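Local coordinates for protein CopC (Methylosinus trichosporium OB3b, PDB 5ICU) that binds copper(II) and probably serves as a periplasmic copper carrier in metal homeostasis, built on a cupredoxin-like beta-sandwich, at residues A[20-25]-A[89-94]; A[38-41]-A[45-48]. One frame throughout, in Å; residues are numbered along the deposited sequence.

Interaction 1: residues A[20-25]-A[89-94]; sequences KLVKLR and GKYEFT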
ATOM      1  N   LYS A  20      -4.269  -9.753  -1.670  1.00 12.47           N
ATOM      2  CA  LYS A  20      -5.166  -9.333  -2.745  1.00 13.42           C
ATOM      3  C   LYS A  20      -5.166  -7.811  -2.899  1.00 12.35           C
ATOM      4  O   LYS A  20      -5.269  -7.279  -4.002  1.00 12.20           O
ATOM      5  CB  LYS A  20      -6.557  -9.825  -2.467  1.00 15.43           C
ATOM      6  CG  LYS A  20      -6.645 -11.347  -2.478  1.00 18.02           C
ATOM      7  CD  LYS A  20      -8.092 -11.795  -2.383  1.00 21.52           C
ATOM      8  CE  LYS A  20      -8.201 -13.319  -2.375  1.00 24.12           C
ATOM      9  NZ  LYS A  20      -9.520 -13.813  -2.860  1.00 26.64           N
ATOM     10  N   LEU A  21      -4.994  -7.120  -1.794  1.00 12.34           N
ATOM     11  CA  LEU A  21      -4.842  -5.687  -1.855  1.00 12.31           C
ATOM     12  C   LEU A  21      -4.007  -5.175  -0.729  1.00 11.02           C
ATOM     13  O   LEU A  21      -3.705  -5.886   0.247  1.00 10.95           O
ATOM     14  CB  LEU A  21      -6.171  -4.973  -1.982  1.00 14.36           C
ATOM     15  CG  LEU A  21      -7.168  -5.307  -0.940  1.00 15.52           C
ATOM     16  CD1 LEU A  21      -6.767  -4.712   0.358  1.00 16.39           C
ATOM     17  CD2 LEU A  21      -8.592  -4.834  -1.236  1.00 16.86           C
ATOM     18  N   VAL A  22      -3.554  -3.939  -0.921  1.00  9.88           N
ATOM     19  CA  VAL A  22      -2.898  -3.142   0.105  1.00  9.57           C
ATOM     20  C   VAL A  22      -3.953  -2.191   0.626  1.00  9.14           C
ATOM     21  O   VAL A  22      -4.616  -1.522  -0.180  1.00  8.56           O
ATOM     22  CB  VAL A  22      -1.708  -2.368  -0.462  1.00  9.81           C
ATOM     23  CG1 VAL A  22      -1.171  -1.340   0.540  1.00 10.10           C
ATOM     24  CG2 VAL A  22      -0.617  -3.308  -0.888  1.00 10.06           C
ATOM     25  N   LYS A  23      -4.127  -2.148   1.935  1.00  9.14           N
ATOM     26  CA  LYS A  23      -5.087  -1.272   2.603  1.00  9.83           C
ATOM     27  C   LYS A  23      -4.350  -0.324   3.496  1.00  9.07           C
ATOM     28  O   LYS A  23      -3.604  -0.754   4.386  1.00  9.12           O
ATOM     29  CB  LYS A  23      -6.059  -2.072   3.483  1.00 11.90           C
ATOM     30  CG  LYS A  23      -6.809  -3.135   2.764  1.00 14.66           C
ATOM     31  CD  LYS A  23      -7.902  -3.805   3.581  1.00 17.57           C
ATOM     32  CE  LYS A  23      -7.995  -5.313   3.420  1.00 20.14           C
ATOM     33  NZ  LYS A  23      -9.414  -5.784   3.379  1.00 22.66           N
ATOM     34  N   LEU A  24      -4.559   0.975   3.318  1.00  8.05           N
ATOM     35  CA  LEU A  24      -3.929   1.984   4.161  1.00  7.84           C
ATOM     36  C   LEU A  24      -4.973   2.814   4.857  1.00  8.05           C
ATOM     37  O   LEU A  24      -5.983   3.163   4.243  1.00  8.24           O
ATOM     38  CB  LEU A  24      -3.071   2.891   3.279  1.00  7.39           C
ATOM     39  CG  LEU A  24      -1.989   2.262   2.406  1.00  7.19           C
ATOM     40  CD1 LEU A  24      -1.199   3.344   1.685  1.00  7.04           C
ATOM     41  CD2 LEU A  24      -1.036   1.405   3.194  1.00  7.24           C
ATOM     42  N   ARG A  25      -4.747   3.144   6.127  1.00  7.96           N
ATOM     43  CA  ARG A  25      -5.635   4.029   6.887  1.00  8.57           C
ATOM     44  C   ARG A  25      -4.795   5.141   7.457  1.00  7.85           C
ATOM     45  O   ARG A  25      -3.673   4.918   7.962  1.00  7.63           O
ATOM     46  CB  ARG A  25      -6.349   3.256   8.003  1.00 10.14           C
ATOM     47  CG  ARG A  25      -7.255   4.116   8.838  1.00 12.21           C
ATOM     48  CD  ARG A  25      -8.254   3.330   9.650  1.00 14.62           C
ATOM     49  NE  ARG A  25      -7.614   2.472  10.626  1.00 17.50           N
ATOM     50  CZ  ARG A  25      -7.222   2.851  11.855  1.00 19.71           C
ATOM     51  NH1 ARG A  25      -7.405   4.099  12.290  1.00 20.82           N
ATOM     52  NH2 ARG A  25      -6.660   1.957  12.676  1.00 22.02           N
ATOM     53  N   GLY A  89       5.102   8.379   2.304  1.00  4.55           N
ATOM     54  CA  GLY A  89       5.727   7.393   3.188  1.00  4.69           C
ATOM     55  C   GLY A  89       5.933   6.114   2.400  1.00  4.58           C
ATOM     56  O   GLY A  89       5.683   6.024   1.205  1.00  4.60           O
ATOM     57  N   LYS A  90       6.436   5.107   3.096  1.00  4.69           N
ATOM     58  CA  LYS A  90       6.881   3.867   2.485  1.00  4.76           C
ATOM     59  C   LYS A  90       7.206   2.829   3.555  1.00  4.96           C
ATOM     60  O   LYS A  90       7.631   3.192   4.637  1.00  4.92           O
ATOM     61  CB  LYS A  90       8.059   4.068   1.535  1.00  4.81           C
ATOM     62  CG  LYS A  90       9.366   4.560   2.159  1.00  5.03           C
ATOM     63  CD  LYS A  90       9.326   6.038   2.525  1.00  5.14           C
ATOM     64  CE  LYS A  90      10.673   6.580   2.893  1.00  5.43           C
ATOM     65  NZ  LYS A  90      10.568   7.990   3.336  1.00  5.50           N
ATOM     66  N   TYR A  91       6.999   1.576   3.214  1.00  5.27           N
ATOM     67  CA  TYR A  91       7.392   0.479   4.106  1.00  5.68           C
ATOM     68  C   TYR A  91       7.576  -0.803   3.330  1.00  6.06           C
ATOM     69  O   TYR A  91       7.117  -0.893   2.208  1.00  5.69           O
ATOM     70  CB  TYR A  91       6.362   0.291   5.228  1.00  5.92           C
ATOM     71  CG  TYR A  91       4.976  -0.157   4.738  1.00  6.07           C
ATOM     72  CD1 TYR A  91       4.674  -1.514   4.561  1.00  6.25           C
ATOM     73  CD2 TYR A  91       3.949   0.753   4.463  1.00  6.22           C
ATOM     74  CE1 TYR A  91       3.419  -1.911   4.092  1.00  6.52           C
ATOM     75  CE2 TYR A  91       2.720   0.359   4.018  1.00  6.66           C
ATOM     76  CZ  TYR A  91       2.442  -0.982   3.847  1.00  6.63           C
ATOM     77  OH  TYR A  91       1.198  -1.391   3.425  1.00  7.64           O
ATOM     78  N   GLU A  92       8.237  -1.774   3.941  1.00  7.22           N
ATOM     79  CA  GLU A  92       8.534  -3.041   3.300  1.00  8.25           C
ATOM     80  C   GLU A  92       7.640  -4.135   3.857  1.00  8.34           C
ATOM     81  O   GLU A  92       7.222  -4.078   5.009  1.00  8.76           O
ATOM     82  CB  GLU A  92      10.006  -3.381   3.517  1.00  9.34           C
ATOM     83  CG  GLU A  92      10.528  -4.650   2.857  1.00 10.70           C
ATOM     84  CD  GLU A  92      10.534  -5.898   3.722  0.50 11.53           C
ATOM     85  OE1 GLU A  92      10.461  -5.831   4.970  0.50 12.95           O
ATOM     86  OE2 GLU A  92      10.621  -6.989   3.142  0.50 12.09           O
ATOM     87  N   PHE A  93       7.356  -5.138   3.029  1.00  8.26           N
ATOM     88  CA  PHE A  93       6.755  -6.399   3.523  1.00  8.51           C
ATOM     89  C   PHE A  93       7.278  -7.524   2.663  1.00  8.68           C
ATOM     90  O   PHE A  93       7.807  -7.291   1.607  1.00  8.78           O
ATOM     91  CB  PHE A  93       5.231  -6.366   3.565  1.00  8.55           C
ATOM     92  CG  PHE A  93       4.580  -6.448   2.224  1.00  8.43           C
ATOM     93  CD1 PHE A  93       4.373  -5.330   1.473  1.00  8.54           C
ATOM     94  CD2 PHE A  93       4.164  -7.684   1.703  1.00  8.79           C
ATOM     95  CE1 PHE A  93       3.763  -5.404   0.241  1.00  8.44           C
ATOM     96  CE2 PHE A  93       3.563  -7.765   0.479  1.00  8.60           C
ATOM     97  CZ  PHE A  93       3.353  -6.636  -0.276  1.00  8.67           C
ATOM     98  N   THR A  94       7.128  -8.752   3.163  1.00  8.93           N
ATOM     99  CA  THR A  94       7.619  -9.938   2.463  1.00  8.98           C
ATOM    100  C   THR A  94       6.512 -10.937   2.241  1.00  8.56           C
ATOM    101  O   THR A  94       5.705 -11.191   3.141  1.00  8.61           O
ATOM    102  CB  THR A  94       8.752 -10.595   3.264  1.00  9.59           C
ATOM    103  OG1 THR A  94       9.849  -9.672   3.414  1.00 10.59           O
ATOM    104  CG2 THR A  94       9.264 -11.820   2.511  1.00 10.10           C
TER

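Interaction 2: residues A[38-41]-A[45-48]; sequences SILD and KLVV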
ATOM      1  N   SER A  38       2.049   2.800  -4.624  1.00  5.38           N
ATOM      2  CA  SER A  38       2.826   1.979  -5.546  1.00  5.57           C
ATOM      3  C   SER A  38       3.418   0.791  -4.814  1.00  5.61           C
ATOM      4  O   SER A  38       3.796   0.889  -3.659  1.00  5.76           O
ATOM      5  CB  SER A  38       4.013   2.738  -6.140  1.00  5.77           C
ATOM      6  OG  SER A  38       3.575   3.879  -6.852  1.00  6.41           O
ATOM      7  N   ILE A  39       3.519  -0.348  -5.497  1.00  5.77           N
ATOM      8  CA  ILE A  39       4.301  -1.477  -5.019  1.00  6.14           C
ATOM      9  C   ILE A  39       5.511  -1.618  -5.881  1.00  6.17           C
ATOM     10  O   ILE A  39       5.407  -1.661  -7.118  1.00  6.35           O
ATOM     11  CB  ILE A  39       3.470  -2.782  -5.075  1.00  6.35           C
ATOM     12  CG1 ILE A  39       2.196  -2.659  -4.216  1.00  6.58           C
ATOM     13  CG2 ILE A  39       4.307  -3.984  -4.654  1.00  6.57           C
ATOM     14  CD1 ILE A  39       1.269  -3.843  -4.324  1.00  7.02           C
ATOM     15  N   LEU A  40       6.666  -1.691  -5.229  1.00  6.41           N
ATOM     16  CA  LEU A  40       7.983  -1.894  -5.873  1.00  6.97           C
ATOM     17  C   LEU A  40       8.481  -3.264  -5.520  1.00  7.19           C
ATOM     18  O   LEU A  40       8.303  -3.712  -4.409  1.00  7.23           O
ATOM     19  CB  LEU A  40       9.016  -0.856  -5.379  1.00  7.29           C
ATOM     20  CG  LEU A  40       8.628   0.590  -5.457  1.00  7.77           C
ATOM     21  CD1 LEU A  40       9.797   1.439  -4.955  1.00  8.04           C
ATOM     22  CD2 LEU A  40       8.175   1.017  -6.844  1.00  8.14           C
ATOM     23  N   ASP A  41       9.081  -3.956  -6.475  1.00  7.62           N
ATOM     24  CA  ASP A  41       9.728  -5.241  -6.165  1.00  8.31           C
ATOM     25  C   ASP A  41      11.102  -5.057  -5.555  1.00  8.78           C
ATOM     26  O   ASP A  41      11.502  -3.927  -5.281  1.00  8.49           O
ATOM     27  CB  ASP A  41       9.713  -6.171  -7.406  1.00  9.06           C
ATOM     28  CG  ASP A  41      10.760  -5.841  -8.450  1.00  9.83           C
ATOM     29  OD1 ASP A  41      11.644  -5.041  -8.216  1.00  9.94           O
ATOM     30  OD2 ASP A  41      10.683  -6.430  -9.575  1.00 12.32           O
ATOM     31  N   LYS A  45      11.707  -2.152  -9.177  1.00 10.13           N
ATOM     32  CA  LYS A  45      10.840  -2.063 -10.341  1.00 10.44           C
ATOM     33  C   LYS A  45       9.399  -1.829  -9.898  1.00  9.14           C
ATOM     34  O   LYS A  45       8.894  -2.462  -8.963  1.00  8.03           O
ATOM     35  CB  LYS A  45      10.924  -3.349 -11.157  1.00 12.51           C
ATOM     36  CG  LYS A  45      10.138  -3.298 -12.433  1.00 15.19           C
ATOM     37  CD  LYS A  45      10.429  -4.503 -13.319  1.00 18.23           C
ATOM     38  CE  LYS A  45       9.746  -4.334 -14.671  1.00 20.80           C
ATOM     39  NZ  LYS A  45       8.259  -4.285 -14.563  1.00 22.79           N
ATOM     40  N   LEU A  46       8.711  -0.931 -10.598  1.00  8.51           N
ATOM     41  CA  LEU A  46       7.308  -0.635 -10.332  1.00  8.48           C
ATOM     42  C   LEU A  46       6.444  -1.805 -10.752  1.00  8.32           C
ATOM     43  O   LEU A  46       6.408  -2.165 -11.910  1.00  9.14           O
ATOM     44  CB  LEU A  46       6.920   0.656 -11.055  1.00  8.90           C
ATOM     45  CG  LEU A  46       5.465   1.103 -10.856  1.00  8.91           C
ATOM     46  CD1 LEU A  46       5.117   1.390  -9.430  1.00  8.88           C
ATOM     47  CD2 LEU A  46       5.189   2.298 -11.768  1.00  9.30           C
ATOM     48  N   VAL A  47       5.744  -2.393  -9.796  1.00  7.65           N
ATOM     49  CA  VAL A  47       4.827  -3.521 -10.060  1.00  7.77           C
ATOM     50  C   VAL A  47       3.445  -2.997 -10.446  1.00  7.90           C
ATOM     51  O   VAL A  47       2.850  -3.442 -11.440  1.00  8.62           O
ATOM     52  CB  VAL A  47       4.736  -4.438  -8.836  1.00  7.78           C
ATOM     53  CG1 VAL A  47       3.737  -5.571  -9.080  1.00  8.04           C
ATOM     54  CG2 VAL A  47       6.121  -5.050  -8.533  1.00  7.79           C
ATOM     55  N   VAL A  48       2.917  -2.069  -9.638  1.00  7.35           N
ATOM     56  CA  VAL A  48       1.588  -1.507  -9.861  1.00  7.57           C
ATOM     57  C   VAL A  48       1.496  -0.188  -9.121  1.00  6.96           C
ATOM     58  O   VAL A  48       2.170  -0.014  -8.106  1.00  6.86           O
ATOM     59  CB  VAL A  48       0.460  -2.491  -9.380  1.00  8.10           C
ATOM     60  CG1 VAL A  48       0.531  -2.786  -7.915  1.00  8.33           C
ATOM     61  CG2 VAL A  48      -0.911  -1.965  -9.792  1.00  8.67           C
TER

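Interaction 1: residues A[20-25]-A[89-94]
Tyr-91 carries this contact by reaching across the core with its phenol to meet Val-22 and Leu-24. Its CG lies between the backbone N and carbonyl carbon (chi1 65°), which projects the ring from strand 86-95 toward strand 21-26. Val-22 approaches from the opposite direction, its CG1 stopping 3.7 Å from Tyr-91 OH. Leu-24 slides past the ring instead: its CD2 lies in the ring plane, at the edge, 3.6 Å from Tyr-91 OH and 4.0 Å from Tyr-91 CE2. The next residue, Glu-92, turns to the other face of its strand, where its OE2 accepts a 2.8 Å hydrogen bond from Thr-94 OG1 on the syn side. Phe-93 points inward again, but its CE1 stays 5.0 Å from Val-22 CG2; its ring packs on Val-75, Pro-9 and Pro-19. The backbones stand well apart, with Val-22 CA and Phe-93 CA 10.7 Å from each other, and no hydrogen bond links the segments. This is sheet-to-sheet packing in a beta-sandwich. With two methyl groups against it, the buried Tyr-91 hydroxyl relies on a weak hydrogen bond to Pro-9 O for a polar partner in a largely apolar interface.

Interaction 2: residues A[38-41]-A[45-48]
Ile-39 faces both Val-47 and Val-48, so this antiparallel hairpin carries a classic beta bulge. Two bonds fix it: Ile-39 N donates to Val-48 O (3.0 Å, 163°), and Ile-39 O receives Val-47 N at 2.8 Å. The extra residue, Val-47, has a helix-like psi of -50°, and the register shifts by one before the non-hydrogen-bonded pair Leu-40 and Leu-46. The tight side is apolar: Ile-39 and Val-48 lie side by side, CD1 to CG1 at 3.8 Å, against Leu-63, while Val-47 and Val-48 rest on Pro-66. On the opposite face Leu-40 CD2 meets Leu-46 CD1 at 4.0 Å, and Leu-46 is exposed. Toward the turn, Asp-41 N bonds Lys-45 O (2.9 Å), and Lys-45 N returns to Asp-41 OD1 (3.0 Å), coming from above the carboxylate plane, 53° out of it. Thr-43 OG1 also bonds OD1, whereas Lys-45 NZ stays 5.9 Å from Asp-41 OD2. An alanine in place of Asp-41 would probably leave Lys-45 N and Thr-43 OG1 without this acceptor and allow the turn to move more. The aspartate thus holds the hairpin end through uncharged donors rather than through a salt bridge with Lys-45.

In the fold
Interactions 1 and 2 have centres 11 Å apart and share the five-stranded mixed sheet. Strand 86-95 lies inside it, strand 46-50 is its outermost strand beyond 36-40, and strand 71-80 separates 36-40 from 86-95. Interaction 1 spans the sandwich to strand 21-26 of the three-stranded sheet; interaction 2 joins neighbours at the sheet's edge. Along the chain the hairpin is nested inside the loop closed by 20-25 and 89-94. The two contacts meet directly where Val-22 CG2 packs on Ile-39 CD1 at 4.0 Å, so they share one apolar core. Strand 86-95 begins directly after the copper ligand His-85, with Asp-83 two residues earlier, which connects this core in sequence with the metal site completed by His-1.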